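Local coordinates for protein D-alanine--D-alanine ligase (Acinetobacter baumannii ACICU, PDB 5D8D) that catalyses the ATP-dependent joining of two D-alanine molecules into D-alanyl-D-alanine, a building block of bacterial peptidoglycan, at residues A[64-69]-A[270-275]; A[137-142]-A[171-176]; A[178-183]-A[258-263]. All blocks are in the same frame, centred on the assembly; numbering follows the deposited sequence.

Interaction 1 of 3, residues A[64-69]-A[270-275]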
# COMPACT_ATOMS: atom_id res chain seq x y z
N VAL A 64 0.56 12.96 -13.10
CA VAL A 64 1.57 13.88 -12.66
C VAL A 64 0.97 14.71 -11.52
O VAL A 64 1.29 15.89 -11.32
CB VAL A 64 2.06 14.60 -13.93
CG1 VAL A 64 1.49 15.99 -14.09
CG2 VAL A 64 3.54 14.52 -14.08
N LEU A 65 0.14 14.02 -10.71
CA LEU A 65 -0.39 14.52 -9.45
C LEU A 65 0.60 14.17 -8.36
O LEU A 65 0.77 13.03 -8.04
CB LEU A 65 -1.70 13.80 -9.10
CG LEU A 65 -2.91 14.07 -9.98
CD1 LEU A 65 -3.98 13.00 -9.80
CD2 LEU A 65 -3.47 15.44 -9.65
N HIS A 66 1.23 15.16 -7.75
CA HIS A 66 2.15 14.90 -6.68
C HIS A 66 1.43 14.95 -5.33
O HIS A 66 0.49 15.74 -5.13
CB HIS A 66 3.30 15.90 -6.71
CG HIS A 66 3.88 16.07 -8.06
ND1 HIS A 66 4.48 15.05 -8.75
CD2 HIS A 66 3.92 17.14 -8.88
CE1 HIS A 66 4.90 15.48 -9.92
NE2 HIS A 66 4.56 16.75 -10.03
N GLY A 67 1.91 14.09 -4.42
CA GLY A 67 1.42 14.02 -3.05
C GLY A 67 0.07 13.32 -2.89
O GLY A 67 -0.40 12.58 -3.75
N ARG A 68 -0.55 13.59 -1.74
CA ARG A 68 -1.79 12.98 -1.28
C ARG A 68 -2.81 13.04 -2.40
O ARG A 68 -3.03 14.07 -3.02
CB ARG A 68 -2.22 13.66 0.04
CG ARG A 68 -3.63 13.46 0.63
CD ARG A 68 -4.56 14.61 0.24
NE ARG A 68 -5.29 15.25 1.36
CZ ARG A 68 -6.53 14.96 1.76
NH1 ARG A 68 -7.27 13.98 1.20
NH2 ARG A 68 -7.06 15.65 2.78
N GLY A 69 -3.36 11.88 -2.73
CA GLY A 69 -4.34 11.75 -3.79
C GLY A 69 -3.77 11.13 -5.05
O GLY A 69 -4.46 10.42 -5.75
N ASN A 270 10.25 7.62 -5.05
CA ASN A 270 9.29 8.58 -5.57
C ASN A 270 8.67 8.03 -6.79
O ASN A 270 9.36 7.82 -7.78
CB ASN A 270 9.96 9.89 -5.87
CG ASN A 270 8.97 10.99 -6.12
OD1 ASN A 270 7.81 10.76 -6.51
ND2 ASN A 270 9.43 12.21 -5.90
N THR A 271 7.36 7.76 -6.72
CA THR A 271 6.58 7.15 -7.83
C THR A 271 5.84 8.11 -8.78
O THR A 271 5.33 7.65 -9.80
CB THR A 271 5.50 6.21 -7.29
OG1 THR A 271 4.68 6.91 -6.37
CG2 THR A 271 6.12 5.04 -6.62
N VAL A 272 5.73 9.40 -8.42
CA VAL A 272 5.40 10.48 -9.42
C VAL A 272 6.34 11.69 -9.28
O VAL A 272 6.06 12.65 -8.57
CB VAL A 272 3.85 10.78 -9.54
CG1 VAL A 272 3.02 10.23 -8.38
CG2 VAL A 272 3.49 12.23 -9.79
N PRO A 273 7.49 11.62 -9.95
CA PRO A 273 8.40 12.74 -9.86
C PRO A 273 7.94 13.97 -10.63
O PRO A 273 7.13 13.87 -11.57
CB PRO A 273 9.69 12.22 -10.49
CG PRO A 273 9.57 10.75 -10.47
CD PRO A 273 8.12 10.45 -10.58
N GLY A 274 8.49 15.12 -10.22
CA GLY A 274 8.37 16.34 -10.94
C GLY A 274 8.72 16.22 -12.42
O GLY A 274 9.58 15.42 -12.84
N MET A 275 7.95 16.96 -13.21
CA MET A 275 8.25 17.20 -14.59
C MET A 275 8.28 18.72 -14.84
O MET A 275 8.19 19.17 -15.99
CB MET A 275 7.25 16.43 -15.46
CG MET A 275 7.45 14.91 -15.37
SD MET A 275 8.89 14.29 -16.27
CE MET A 275 8.26 14.23 -17.93
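V64 and V272 bring their CA atoms to 6.1 Å where two irregular loops pass each other, residues 64-69 just after strand 60-63 and residues 270-275 at the exit of strand 264-270. The polar link is made by H66: its ND1 donates to the carbonyl O of V272 at 2.9 Å, a bent bond with an N-H...O angle of 135°. The donor stands above the carbonyl plane, while the oxygen lies near the edge of the imidazole. A chi1 of -47° keeps the ring of H66 beside its own backbone N, and from there the CE1 corner also reaches P273 O, 3.2 Å away. Two successive carbonyls of 270-275 thus face one edge of the ring. The CG2 methyl of V272, with chi1 close to eclipsed at 16°, lies in van der Waals contact with L65 O at 3.3 Å and V64 CA at 3.8 Å, and passes beside the same histidine. The apolar contact is further along, where V64 CG2 meets M275 CG at 4.1 Å, the two side chains crossing at about a right angle; the side chain of M275 also packs on helix 292-301. At the end of strand 264-270, N270, a predicted magnesium ligand, accepts a weak bond from V272 N through OD1. The other ring nitrogen, H66 NE2, is hydrogen-bonded to S27 OG of helix 21-37, and M275 N bonds to that same hydroxyl. The two bonds hold the rotation of the imidazole, and through them this buried histidine ties helix 21-37 of the N-terminal part to the loop that follows the predicted metal ligand.

Interaction 2 of 3, residues A[137-142]-A[171-176]; sequences VIIKPV and AVVMAE
K140 and E176 meet above the ladder that joins strands 137-141 and 173-176: NZ reaches OE2 at 3.1 Å in a salt bridge, coming to the syn side of the carboxylate. The lysine gets there by a bend at chi3 (76°), whereas the glutamate stands extended. OE1 of E176 has a second partner, K104, so the carboxylate is held between two lysines, which would favour its ionised form. On the same face K140 CG lies alongside M174 CG at 3.9 Å. The opposite face is apolar and tight: I139 sends CG2 to V173 CG1 and CD1 to A175 CB, both at 3.4 Å. Between the two faces lies the antiparallel backbone ladder. I138 pairs with E176 and K140 with M174, each through two nearly straight backbone bonds, and past the last bridge V142 N still bonds to V172 O at 3.3 Å. Both segments fall in the predicted ATP-binding region, and K140 lies close to E268, a predicted magnesium ligand. The two strands are the inner pair of a four-stranded sheet of the ATP-grasp region, flanked by 117-120 and 151-153. Helix 100-108 packs on the face bearing K140 and M174, helix 159-169 on that of I139 and V173.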
# COMPACT_ATOMS: atom_id res chain seq x y z
N VAL A 137 20.75 12.00 14.53
CA VAL A 137 19.66 11.41 13.73
C VAL A 137 18.95 12.50 12.91
O VAL A 137 19.18 13.69 13.12
CB VAL A 137 18.60 10.65 14.59
CG1 VAL A 137 19.26 9.61 15.49
CG2 VAL A 137 17.73 11.61 15.40
N ILE A 138 18.10 12.06 12.00
CA ILE A 138 17.27 12.96 11.20
C ILE A 138 15.83 12.58 11.53
O ILE A 138 15.49 11.39 11.52
CB ILE A 138 17.58 12.88 9.68
CG1 ILE A 138 16.56 13.70 8.87
CG2 ILE A 138 17.60 11.45 9.15
CD1 ILE A 138 16.99 13.96 7.44
N ILE A 139 15.02 13.59 11.84
CA ILE A 139 13.58 13.44 12.14
C ILE A 139 12.81 13.84 10.89
O ILE A 139 12.96 14.97 10.42
CB ILE A 139 13.13 14.37 13.32
CG1 ILE A 139 13.96 14.12 14.61
CG2 ILE A 139 11.63 14.23 13.60
CD1 ILE A 139 13.83 12.72 15.19
N LYS A 140 11.99 12.93 10.36
CA LYS A 140 11.22 13.22 9.14
C LYS A 140 9.78 12.74 9.25
O LYS A 140 9.52 11.73 9.90
CB LYS A 140 11.91 12.67 7.87
CG LYS A 140 12.44 11.24 7.94
CD LYS A 140 13.10 10.81 6.63
CE LYS A 140 14.48 11.42 6.42
NZ LYS A 140 15.17 10.80 5.25
N PRO A 141 8.82 13.47 8.61
CA PRO A 141 7.45 12.97 8.58
C PRO A 141 7.44 11.73 7.71
O PRO A 141 8.10 11.70 6.66
CB PRO A 141 6.66 14.10 7.92
CG PRO A 141 7.64 14.77 7.03
CD PRO A 141 8.98 14.66 7.74
N VAL A 142 6.72 10.72 8.18
CA VAL A 142 6.65 9.42 7.52
C VAL A 142 6.03 9.48 6.11
O VAL A 142 6.46 8.73 5.23
CB VAL A 142 5.87 8.43 8.42
CG1 VAL A 142 5.56 7.14 7.68
CG2 VAL A 142 6.65 8.17 9.70
N ALA A 171 0.89 13.07 11.80
CA ALA A 171 0.73 12.49 13.15
C ALA A 171 1.86 11.50 13.45
O ALA A 171 2.37 11.47 14.58
CB ALA A 171 -0.62 11.78 13.27
N VAL A 172 2.26 10.72 12.44
CA VAL A 172 3.34 9.71 12.57
C VAL A 172 4.69 10.19 11.94
O VAL A 172 4.74 10.70 10.81
CB VAL A 172 2.87 8.29 12.09
CG1 VAL A 172 2.33 8.30 10.66
CG2 VAL A 172 3.97 7.25 12.28
N VAL A 173 5.77 10.05 12.71
CA VAL A 173 7.10 10.65 12.43
C VAL A 173 8.16 9.57 12.71
O VAL A 173 7.97 8.73 13.62
CB VAL A 173 7.31 11.93 13.30
CG1 VAL A 173 8.73 12.45 13.24
CG2 VAL A 173 6.33 13.03 12.90
N MET A 174 9.24 9.53 11.92
CA MET A 174 10.38 8.60 12.16
C MET A 174 11.69 9.33 12.43
O MET A 174 12.02 10.29 11.75
CB MET A 174 10.61 7.59 11.01
CG MET A 174 10.79 8.15 9.61
SD MET A 174 11.92 7.21 8.51
CE MET A 174 11.69 5.51 9.01
N ALA A 175 12.40 8.87 13.46
CA ALA A 175 13.79 9.26 13.68
C ALA A 175 14.67 8.21 13.00
O ALA A 175 14.63 7.04 13.39
CB ALA A 175 14.11 9.37 15.16
N GLU A 176 15.44 8.62 12.00
CA GLU A 176 16.35 7.74 11.27
C GLU A 176 17.81 8.09 11.67
O GLU A 176 18.15 9.29 11.81
CB GLU A 176 16.12 7.96 9.78
CG GLU A 176 16.84 7.02 8.81
CD GLU A 176 16.64 7.40 7.33
OE1 GLU A 176 16.59 6.48 6.48
OE2 GLU A 176 16.53 8.61 7.00

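Interaction 3 of 3, residues A[178-183]-A[258-263]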
# COMPACT_ATOMS: atom_id res chain seq x y z
N TRP A 178 21.46 9.17 11.38
CA TRP A 178 22.15 10.02 10.39
C TRP A 178 23.32 9.24 9.82
O TRP A 178 24.00 8.56 10.56
CB TRP A 178 22.66 11.34 11.00
CG TRP A 178 23.29 12.29 10.00
CD1 TRP A 178 24.62 12.43 9.72
CD2 TRP A 178 22.61 13.22 9.14
NE1 TRP A 178 24.81 13.40 8.76
CE2 TRP A 178 23.59 13.90 8.38
CE3 TRP A 178 21.26 13.55 8.94
CZ2 TRP A 178 23.26 14.89 7.43
CZ3 TRP A 178 20.93 14.54 8.00
CH2 TRP A 178 21.93 15.19 7.26
N ILE A 179 23.53 9.31 8.52
CA ILE A 179 24.76 8.81 7.94
C ILE A 179 25.43 9.95 7.18
O ILE A 179 24.78 10.72 6.47
CB ILE A 179 24.55 7.51 7.12
CG1 ILE A 179 23.81 7.79 5.81
CG2 ILE A 179 23.91 6.42 8.01
CD1 ILE A 179 22.90 6.68 5.33
N THR A 180 26.74 10.10 7.41
CA THR A 180 27.50 11.18 6.82
C THR A 180 27.91 10.73 5.43
O THR A 180 28.51 9.64 5.26
CB THR A 180 28.77 11.51 7.61
OG1 THR A 180 29.59 10.33 7.68
CG2 THR A 180 28.44 12.03 9.02
N GLY A 181 27.59 11.59 4.47
CA GLY A 181 28.01 11.40 3.10
C GLY A 181 27.32 12.31 2.11
O GLY A 181 26.94 13.42 2.42
N ARG A 182 27.17 11.79 0.90
CA ARG A 182 26.59 12.51 -0.22
C ARG A 182 25.32 11.79 -0.67
O ARG A 182 25.24 10.56 -0.61
CB ARG A 182 27.62 12.52 -1.34
CG ARG A 182 28.94 13.19 -0.94
CD ARG A 182 29.90 13.21 -2.11
NE ARG A 182 30.27 11.89 -2.59
CZ ARG A 182 30.94 11.66 -3.72
NH1 ARG A 182 31.33 12.66 -4.50
NH2 ARG A 182 31.26 10.41 -4.08
N GLU A 183 24.33 12.57 -1.11
CA GLU A 183 23.02 12.05 -1.49
C GLU A 183 22.87 12.07 -2.99
O GLU A 183 23.25 13.05 -3.63
CB GLU A 183 21.93 12.90 -0.86
CG GLU A 183 20.59 12.21 -0.86
CD GLU A 183 19.50 13.03 -0.21
OE1 GLU A 183 19.85 13.85 0.66
OE2 GLU A 183 18.30 12.82 -0.58
N GLN A 258 25.69 7.73 -0.25
CA GLN A 258 26.97 7.01 -0.07
C GLN A 258 27.69 7.52 1.18
O GLN A 258 27.81 8.70 1.34
CB GLN A 258 27.91 7.14 -1.27
CG GLN A 258 29.06 6.10 -1.25
CD GLN A 258 30.13 6.30 -2.33
OE1 GLN A 258 30.71 5.33 -2.89
NE2 GLN A 258 30.41 7.56 -2.61
N ASP A 259 28.15 6.63 2.05
CA ASP A 259 28.81 7.06 3.31
C ASP A 259 30.30 7.26 3.08
O ASP A 259 30.85 6.86 2.03
CB ASP A 259 28.55 6.13 4.54
CG ASP A 259 29.07 4.69 4.37
OD1 ASP A 259 29.94 4.40 3.52
OD2 ASP A 259 28.57 3.80 5.10
N GLU A 260 30.96 7.85 4.07
CA GLU A 260 32.40 8.13 3.93
C GLU A 260 33.28 6.88 3.88
O GLU A 260 34.44 6.98 3.53
CB GLU A 260 32.86 9.16 4.99
CG GLU A 260 32.32 10.55 4.65
CD GLU A 260 32.54 11.61 5.71
OE1 GLU A 260 32.73 11.27 6.89
OE2 GLU A 260 32.47 12.81 5.35
N GLN A 261 32.73 5.70 4.16
CA GLN A 261 33.44 4.43 3.96
C GLN A 261 33.06 3.73 2.64
O GLN A 261 33.53 2.62 2.40
CB GLN A 261 33.23 3.49 5.16
CG GLN A 261 33.83 3.96 6.48
CD GLN A 261 33.10 5.18 7.07
OE1 GLN A 261 31.87 5.15 7.27
NE2 GLN A 261 33.85 6.26 7.34
N GLY A 262 32.20 4.35 1.82
CA GLY A 262 31.85 3.85 0.47
C GLY A 262 30.59 3.00 0.29
O GLY A 262 30.30 2.53 -0.81
N ASN A 263 29.86 2.80 1.38
CA ASN A 263 28.63 2.00 1.33
C ASN A 263 27.41 2.81 0.89
O ASN A 263 27.26 4.00 1.25
CB ASN A 263 28.31 1.43 2.70
CG ASN A 263 29.40 0.56 3.23
OD1 ASN A 263 29.82 -0.37 2.56
ND2 ASN A 263 29.86 0.85 4.46
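At one end of the two inner strands of a four-stranded antiparallel sheet in the ATP-grasp fold, strand 181-189 starts beside the end of strand 252-259, and a type I turn, D259 to G262, leads on to strand 264-270. Residues 178-183 belong to the predicted ATP-binding region, so the contact probably helps frame the nucleotide site. T180, G181 and R182 face Q258, D259 and E260. R182 and Q258 form the hydrogen-bonded pair: Q258 N donates to R182 O at 2.9 Å, and R182 N returns a bond to Q258 O at 3.2 Å. G181 opposite D259 is the non-hydrogen-bonded pair, with CA atoms 4.4 Å apart and a CA-H...O contact of 3.2 Å from G181 CA to Q258 O. Beyond it the grip slackens: E260 N bonds only weakly to T180 O, and T180 OG1 makes a weak bond to E260 OE1 at 3.4 Å, the two side chains crossing at about a right angle. The side chains of R182 and Q258 run side by side in the same direction, guanidinium and amide planes 15° apart, and R182 NH2 donates to G226 O. The turn is braced from within by D259, whose chi1 of 62° swings the carboxylate between its own N and carbonyl carbon; OD1 accepts from N263 N at 2.7 Å, and OD2, through its syn lone pair, from N263 ND2. OD2 is also hydrogen-bonded to W265 NE1. In the sheet, 181-189 lies between 192-198 and 252-259, and 264-270 lies beyond 252-259; I179 packs on M257 and W265, while L227 touches both R182 and Q258.

In the fold
Interactions 2 and 3 follow one another along the chain, and both are nested inside the long loop that interaction 1 closes between the N-terminal region and the ATP-grasp part. Their centres lie about 19 Å apart, yet they touch: W178, at the start of interaction 3, packs its CE3 on I138 CB of interaction 2 at 3.8 Å. W178 thus joins the two four-stranded antiparallel sheets where the chain passes from strand 173-177 into strand 181-189. As in other ATP-grasp enzymes, nucleotide probably binds between these sheets, though this model is nucleotide-free. Interaction 1 stands about 21 and 27 Å from the other two centres, at the opposite end of strand 264-270 from the turn of interaction 3.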